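Local coordinates for ferric uptake regulation protein (Pseudomonas aeruginosa, PDB 1MZB) that probably acts as an iron-responsive, metal-binding transcriptional regulator that controls genes of iron uptake and homeostasis, at residues Gln25-Ala30 and Glu38-Ala43; His72-Asp75 and Phe81-Ala84; His91-Cys94 and Glu99-Glu102. All coordinates share one frame; numbering follows the deposited sequence.

Interaction 1 (Gln25-Ala30 and Glu38-Ala43); sequences QMLDSA and EDVYKA
Met-26 lays the end of its side chain against the methyl group of Ala-43, and the sulfur makes the nearest approach, SD of Met-26 to CB of Ala-43 at 3.5 Å. The chain leaves the helix with CG anti to the backbone N (chi1 -173°) and then bends twice, at chi2 and chi3. These bends bring CG, SD and CE of Met-26 all within 4.0 Å of Ala-43 CB. A short residue suits the Ala-43 position, because its CB points at the other helix and leaves the thioether close to the backbone; a flexible, unbranched methionine can shape itself to such a surface.

One turn earlier, Val-40 passes Met-26 in the opposite direction, the two side chains sliding by each other with CG1 of Val-40 4.1 Å from CG of Met-26. CG2 of Val-40 lies more loosely against CD2 of Leu-27 at 4.3 Å. Leu-27 and Val-40 are the buried members of the group, and both also touch Leu-60 of helix 53-66, which extends the apolar cluster. At the end of helix 18-28, Ser-29 N and OG grip Gln-25 O from opposite faces of its plane.

Apolar packing thus joins helices 18-28 and 37-46 within a three-helix core with helix 53-66, consistent with the winged-helix DNA-binding domain of Fur proteins.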
loop_
_atom_site.group_PDB
_atom_site.type_symbol
_atom_site.label_atom_id
_atom_site.label_comp_id
_atom_site.label_asym_id
_atom_site.label_seq_id
_atom_site.Cartn_x
_atom_site.Cartn_y
_atom_site.Cartn_z
ATOM N N GLN A 25 11.319 -11.893 10.537
ATOM C CA GLN A 25 11.313 -10.752 11.452
ATOM C C GLN A 25 12.227 -9.673 10.906
ATOM O O GLN A 25 11.928 -8.478 11.014
ATOM C CB GLN A 25 11.774 -11.179 12.858
ATOM C CG GLN A 25 10.764 -12.050 13.588
ATOM C CD GLN A 25 11.331 -12.645 14.872
ATOM O OE1 GLN A 25 12.548 -12.723 15.045
ATOM N NE2 GLN A 25 10.443 -13.093 15.769
ATOM N N MET A 26 13.343 -10.091 10.306
ATOM C CA MET A 26 14.251 -9.122 9.723
ATOM C C MET A 26 13.543 -8.394 8.583
ATOM O O MET A 26 13.673 -7.173 8.438
ATOM C CB MET A 26 15.510 -9.803 9.196
ATOM C CG MET A 26 16.547 -8.803 8.742
ATOM S SD MET A 26 16.845 -7.601 10.073
ATOM C CE MET A 26 17.498 -8.692 11.354
ATOM N N LEU A 27 12.804 -9.133 7.763
ATOM C CA LEU A 27 12.089 -8.514 6.655
ATOM C C LEU A 27 11.046 -7.537 7.160
ATOM O O LEU A 27 10.842 -6.467 6.570
ATOM C CB LEU A 27 11.382 -9.577 5.815
ATOM C CG LEU A 27 12.307 -10.413 4.939
ATOM C CD1 LEU A 27 11.491 -11.479 4.210
ATOM C CD2 LEU A 27 13.031 -9.489 3.958
ATOM N N ASP A 28 10.375 -7.914 8.242
ATOM C CA ASP A 28 9.329 -7.055 8.805
ATOM C C ASP A 28 9.845 -5.673 9.205
ATOM O O ASP A 28 9.196 -4.666 8.918
ATOM C CB ASP A 28 8.676 -7.733 10.007
ATOM C CG ASP A 28 7.786 -8.893 9.604
ATOM O OD1 ASP A 28 7.411 -8.973 8.413
ATOM O OD2 ASP A 28 7.460 -9.728 10.475
ATOM N N SER A 29 10.994 -5.635 9.874
ATOM C CA SER A 29 11.606 -4.382 10.325
ATOM C C SER A 29 12.532 -3.831 9.248
ATOM O O SER A 29 13.464 -4.518 8.835
ATOM C CB SER A 29 12.438 -4.626 11.576
ATOM O OG SER A 29 11.828 -5.597 12.403
ATOM N N ALA A 30 12.312 -2.591 8.815
ATOM C CA ALA A 30 13.162 -2.020 7.777
ATOM C C ALA A 30 14.200 -1.041 8.316
ATOM O O ALA A 30 14.416 0.032 7.746
ATOM C CB ALA A 30 12.292 -1.341 6.697
ATOM N N GLU A 38 22.174 -10.417 0.843
ATOM C CA GLU A 38 23.314 -9.945 1.633
ATOM C C GLU A 38 22.896 -8.916 2.683
ATOM O O GLU A 38 23.439 -8.911 3.808
ATOM C CB GLU A 38 24.385 -9.328 0.712
ATOM C CG GLU A 38 25.298 -10.378 0.070
ATOM C CD GLU A 38 26.438 -9.706 -0.671
ATOM O OE1 GLU A 38 27.318 -9.136 0.029
ATOM O OE2 GLU A 38 26.429 -9.744 -1.933
ATOM N N ASP A 39 21.960 -8.031 2.319
ATOM C CA ASP A 39 21.463 -7.035 3.276
ATOM C C ASP A 39 20.822 -7.761 4.450
ATOM O O ASP A 39 21.024 -7.376 5.608
ATOM C CB ASP A 39 20.412 -6.103 2.659
ATOM C CG ASP A 39 20.977 -5.162 1.584
ATOM O OD1 ASP A 39 22.159 -4.737 1.685
ATOM O OD2 ASP A 39 20.214 -4.831 0.640
ATOM N N VAL A 40 20.028 -8.795 4.166
ATOM C CA VAL A 40 19.392 -9.545 5.257
ATOM C C VAL A 40 20.472 -10.202 6.120
ATOM O O VAL A 40 20.468 -10.080 7.373
ATOM C CB VAL A 40 18.393 -10.609 4.703
ATOM C CG1 VAL A 40 17.807 -11.437 5.841
ATOM C CG2 VAL A 40 17.262 -9.932 3.942
ATOM N N TYR A 41 21.399 -10.901 5.472
ATOM C CA TYR A 41 22.520 -11.564 6.168
ATOM C C TYR A 41 23.327 -10.594 7.049
ATOM O O TYR A 41 23.613 -10.881 8.250
ATOM C CB TYR A 41 23.444 -12.218 5.111
ATOM C CG TYR A 41 24.759 -12.707 5.651
ATOM C CD1 TYR A 41 24.832 -13.869 6.408
ATOM C CD2 TYR A 41 25.936 -11.995 5.403
ATOM C CE1 TYR A 41 26.071 -14.326 6.910
ATOM C CE2 TYR A 41 27.165 -12.435 5.900
ATOM C CZ TYR A 41 27.222 -13.593 6.650
ATOM O OH TYR A 41 28.440 -13.982 7.169
ATOM N N LYS A 42 23.673 -9.440 6.492
ATOM C CA LYS A 42 24.440 -8.439 7.232
ATOM C C LYS A 42 23.646 -7.934 8.432
ATOM O O LYS A 42 24.212 -7.769 9.528
ATOM C CB LYS A 42 24.815 -7.262 6.343
ATOM C CG LYS A 42 25.941 -7.590 5.356
ATOM C CD LYS A 42 26.057 -6.501 4.295
ATOM C CE LYS A 42 27.129 -6.831 3.261
ATOM N NZ LYS A 42 27.180 -5.796 2.189
ATOM N N ALA A 43 22.355 -7.673 8.230
ATOM C CA ALA A 43 21.502 -7.210 9.346
ATOM C C ALA A 43 21.486 -8.275 10.430
ATOM O O ALA A 43 21.591 -7.966 11.625
ATOM C CB ALA A 43 20.092 -6.949 8.866
#

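Interaction 2 (His72-Asp75 and Phe81-Ala84); sequences HNFD and FELA. With ZN (zinc ion), chain D; ZN (zinc ion), chain C.
A four-ligand zinc site meets the end of a beta hairpin here, where His-72 and Glu-82 come together from the antiparallel strands 69-72 and 80-83. Glu-82 OE1 binds the zinc ion at 2.0 Å, while its other oxygen, OE2, turns to the His-72 ring and accepts a weak hydrogen bond from ND1 at 2.8 Å. The N-H...O angle is only 117°, and ring and carboxylate planes stand 64° apart. A carboxylate suits this place because it can serve metal and imidazole at once; His-72 sits in the second shell and may bias the rotation of the carboxylate, though so bent a bond can hold it only weakly.

The hairpin is consistent with the wing of the winged-helix domain of Fur proteins, and Glu-82 carries the metal site onto its second strand; His-34, His-91 and Glu-102 supply the remaining ligands. Glu-82 gets there with CG between its backbone N and carbonyl carbon (chi1 55°) and the chain extended beyond. Phe-74 puts CZ over one face of the His-72 ring, 3.5 Å above its plane and offset toward the rim. Glu-82 OE2 lies at the edge of the Phe-74 ring, 4.1 Å from CZ. Further along the loop, Asp-75 OD2 binds a different zinc ion at 1.9 Å, together with His-78.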
loop_
_atom_site.group_PDB
_atom_site.type_symbol
_atom_site.label_atom_id
_atom_site.label_comp_id
_atom_site.label_asym_id
_atom_site.label_seq_id
_atom_site.Cartn_x
_atom_site.Cartn_y
_atom_site.Cartn_z
ATOM N N HIS A 72 12.391 -9.179 -6.973
ATOM C CA HIS A 72 12.472 -8.213 -8.047
ATOM C C HIS A 72 13.959 -8.033 -8.395
ATOM O O HIS A 72 14.812 -8.299 -7.576
ATOM C CB HIS A 72 11.987 -6.836 -7.566
ATOM C CG HIS A 72 10.498 -6.704 -7.435
ATOM N ND1 HIS A 72 9.882 -6.501 -6.218
ATOM C CD2 HIS A 72 9.528 -6.600 -8.370
ATOM C CE1 HIS A 72 8.596 -6.271 -6.409
ATOM N NE2 HIS A 72 8.353 -6.321 -7.706
ATOM N N ASN A 73 14.250 -7.620 -9.627
ATOM C CA ASN A 73 15.645 -7.349 -9.991
ATOM C C ASN A 73 15.513 -5.997 -10.682
ATOM O O ASN A 73 15.135 -5.904 -11.866
ATOM C CB ASN A 73 16.198 -8.381 -10.956
ATOM C CG ASN A 73 17.663 -8.171 -11.212
ATOM O OD1 ASN A 73 18.121 -7.028 -11.239
ATOM N ND2 ASN A 73 18.417 -9.266 -11.380
ATOM N N PHE A 74 15.795 -4.940 -9.942
ATOM C CA PHE A 74 15.645 -3.594 -10.499
ATOM C C PHE A 74 16.846 -3.012 -11.227
ATOM O O PHE A 74 16.667 -2.220 -12.168
ATOM C CB PHE A 74 15.262 -2.606 -9.389
ATOM C CG PHE A 74 13.958 -2.938 -8.691
ATOM C CD1 PHE A 74 12.764 -3.012 -9.409
ATOM C CD2 PHE A 74 13.923 -3.081 -7.300
ATOM C CE1 PHE A 74 11.523 -3.217 -8.731
ATOM C CE2 PHE A 74 12.707 -3.290 -6.629
ATOM C CZ PHE A 74 11.515 -3.353 -7.338
ATOM N N ASP A 75 18.056 -3.374 -10.814
ATOM C CA ASP A 75 19.219 -2.801 -11.490
ATOM C C ASP A 75 19.876 -3.807 -12.403
ATOM O O ASP A 75 20.897 -3.506 -13.023
ATOM C CB ASP A 75 20.217 -2.205 -10.485
ATOM C CG ASP A 75 20.970 -3.254 -9.661
ATOM O OD1 ASP A 75 20.862 -4.484 -9.916
ATOM O OD2 ASP A 75 21.710 -2.826 -8.736
ATOM N N PHE A 81 14.337 -8.668 -2.222
ATOM C CA PHE A 81 13.220 -9.471 -1.724
ATOM C C PHE A 81 12.409 -8.562 -0.820
ATOM O O PHE A 81 12.986 -7.879 0.013
ATOM C CB PHE A 81 13.733 -10.656 -0.909
ATOM C CG PHE A 81 14.494 -11.670 -1.720
ATOM C CD1 PHE A 81 15.862 -11.530 -1.948
ATOM C CD2 PHE A 81 13.844 -12.792 -2.245
ATOM C CE1 PHE A 81 16.586 -12.521 -2.694
ATOM C CE2 PHE A 81 14.545 -13.771 -2.980
ATOM C CZ PHE A 81 15.919 -13.638 -3.202
ATOM N N GLU A 82 11.102 -8.518 -0.995
ATOM C CA GLU A 82 10.291 -7.660 -0.127
ATOM C C GLU A 82 9.018 -8.403 0.201
ATOM O O GLU A 82 8.619 -9.284 -0.526
ATOM C CB GLU A 82 9.974 -6.318 -0.798
ATOM C CG GLU A 82 9.288 -6.421 -2.173
ATOM C CD GLU A 82 9.200 -5.062 -2.897
ATOM O OE1 GLU A 82 8.462 -4.171 -2.441
ATOM O OE2 GLU A 82 9.879 -4.894 -3.928
ATOM N N LEU A 83 8.420 -8.089 1.333
ATOM C CA LEU A 83 7.195 -8.759 1.695
ATOM C C LEU A 83 6.113 -8.536 0.643
ATOM O O LEU A 83 6.097 -7.523 -0.085
ATOM C CB LEU A 83 6.719 -8.244 3.045
ATOM C CG LEU A 83 7.678 -8.570 4.178
ATOM C CD1 LEU A 83 7.205 -7.830 5.433
ATOM C CD2 LEU A 83 7.724 -10.113 4.415
ATOM N N ALA A 84 5.214 -9.510 0.561
ATOM C CA ALA A 84 4.100 -9.465 -0.363
ATOM C C ALA A 84 2.910 -8.894 0.420
ATOM O O ALA A 84 2.174 -8.055 -0.096
ATOM C CB ALA A 84 3.781 -10.886 -0.878
HETATM ZN ZN ZN D . 22.622 -4.132 -7.660
HETATM ZN ZN ZN C . 8.879 -2.333 -3.220
#

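Interaction 3 (His91-Cys94 and Glu99-Glu102); sequences HMVC and EVIE. With ZN (zinc ion), chain C.
His-91 and Glu-102 are paired across a beta hairpin and share one zinc ion, with NE2 of His-91 2.0 Å from the metal and OE2 of Glu-102 2.2 Å from it. The hairpin, strands 90-94 and 100-103, belongs to a mixed sheet in which strand 129-132 runs along the other side of 90-94. Its backbones are tightly zipped: Met-92 and Ile-101 form a hydrogen-bonded pair, N to O 2.7 Å in both directions and nearly straight, and Cys-94 N continues the ladder to Glu-99 O.

The zinc end is tight too. His-91 and Glu-102 form a non-hydrogen-bonded pair whose side chains lie side by side and point the same way, which brings NE2 and OE2 to the same metal. On that face Val-93 and Val-100 meet at longer range beside Phe-74, where branched apolar residues suit a strand.

Met-92, Ile-101 and Cys-94 are partly exposed and meet by a few apolar contacts, such as Met-92 CB to Ile-101 CB at 4.0 Å. Glu-99 is the exposed residue, a place that suits its charge, while its CB packs on Cys-94 SG. Beside the zinc-binding ring, CG1 of Val-100 comes to 3.5 Å from CD2 of His-91.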
loop_
_atom_site.group_PDB
_atom_site.type_symbol
_atom_site.label_atom_id
_atom_site.label_comp_id
_atom_site.label_asym_id
_atom_site.label_seq_id
_atom_site.Cartn_x
_atom_site.Cartn_y
_atom_site.Cartn_z
ATOM N N HIS A 91 6.777 0.104 -8.901
ATOM C CA HIS A 91 8.026 0.823 -8.624
ATOM C C HIS A 91 8.544 1.693 -9.732
ATOM O O HIS A 91 8.407 1.353 -10.904
ATOM C CB HIS A 91 9.161 -0.205 -8.317
ATOM C CG HIS A 91 8.885 -1.138 -7.179
ATOM N ND1 HIS A 91 8.074 -2.241 -7.313
ATOM C CD2 HIS A 91 9.303 -1.056 -5.896
ATOM C CE1 HIS A 91 8.018 -2.788 -6.120
ATOM N NE2 HIS A 91 8.735 -2.117 -5.244
ATOM N N MET A 92 9.146 2.820 -9.349
ATOM C CA MET A 92 9.861 3.660 -10.291
ATOM C C MET A 92 11.344 3.375 -9.930
ATOM O O MET A 92 11.700 3.244 -8.744
ATOM C CB MET A 92 9.573 5.143 -10.050
ATOM C CG MET A 92 8.306 5.572 -10.730
ATOM S SD MET A 92 7.902 7.229 -10.289
ATOM C CE MET A 92 9.309 8.024 -10.710
ATOM N N VAL A 93 12.184 3.206 -10.944
ATOM C CA VAL A 93 13.609 2.948 -10.688
ATOM C C VAL A 93 14.425 4.001 -11.443
ATOM O O VAL A 93 14.252 4.174 -12.655
ATOM C CB VAL A 93 13.999 1.549 -11.193
ATOM C CG1 VAL A 93 15.466 1.268 -10.879
ATOM C CG2 VAL A 93 13.143 0.501 -10.517
ATOM N N CYS A 94 15.301 4.698 -10.723
ATOM C CA CYS A 94 16.169 5.727 -11.306
ATOM C C CYS A 94 17.284 4.957 -11.984
ATOM O O CYS A 94 18.115 4.345 -11.323
ATOM C CB CYS A 94 16.729 6.619 -10.206
ATOM S SG CYS A 94 15.447 7.624 -9.488
ATOM N N GLU A 99 18.154 4.115 -7.546
ATOM C CA GLU A 99 17.182 4.443 -6.485
ATOM C C GLU A 99 15.799 3.879 -6.870
ATOM O O GLU A 99 15.352 4.029 -8.015
ATOM C CB GLU A 99 17.040 5.956 -6.290
ATOM C CG GLU A 99 16.184 6.309 -5.080
ATOM C CD GLU A 99 15.805 7.790 -4.974
ATOM O OE1 GLU A 99 16.459 8.640 -5.623
ATOM O OE2 GLU A 99 14.851 8.097 -4.214
ATOM N N VAL A 100 15.153 3.228 -5.918
ATOM C CA VAL A 100 13.818 2.637 -6.156
ATOM C C VAL A 100 12.794 3.429 -5.378
ATOM O O VAL A 100 12.948 3.646 -4.152
ATOM C CB VAL A 100 13.783 1.180 -5.699
ATOM C CG1 VAL A 100 12.395 0.581 -5.889
ATOM C CG2 VAL A 100 14.843 0.378 -6.507
ATOM N N ILE A 101 11.740 3.823 -6.083
ATOM C CA ILE A 101 10.654 4.622 -5.529
ATOM C C ILE A 101 9.341 3.852 -5.692
ATOM O O ILE A 101 8.924 3.559 -6.807
ATOM C CB ILE A 101 10.553 5.977 -6.286
ATOM C CG1 ILE A 101 11.870 6.752 -6.134
ATOM C CG2 ILE A 101 9.346 6.792 -5.797
ATOM C CD1 ILE A 101 12.031 7.876 -7.135
ATOM N N GLU A 102 8.704 3.500 -4.580
ATOM C CA GLU A 102 7.417 2.811 -4.671
ATOM C C GLU A 102 6.283 3.805 -4.963
ATOM O O GLU A 102 6.328 4.977 -4.559
ATOM C CB GLU A 102 7.079 2.086 -3.360
ATOM C CG GLU A 102 7.910 0.845 -3.082
ATOM C CD GLU A 102 7.369 0.022 -1.918
ATOM O OE1 GLU A 102 6.686 0.606 -1.043
ATOM O OE2 GLU A 102 7.641 -1.198 -1.863
HETATM ZN ZN ZN C . 8.879 -2.333 -3.220
#

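Overall arrangement
From the N terminus the contacts follow in series, none nested in or crossing another. Interaction 1 closes the short connection between helices 18-28 and 37-46. After helix 53-66 the chain enters the hairpin of strands 69-72 and 80-83, whose loop is closed by interaction 2. Interaction 3 closes the next turn, between strands 90-94 and 100-103. Interactions 1 and 2 touch where Leu-27 and Asp-28 pack on Leu-83, so helix 18-28 rests on the first hairpin. Interactions 2 and 3 share a zinc ion that ties this hairpin to the mixed sheet. Interactions 1 and 3 stay apart, their nearest atoms about 10 Å from each other.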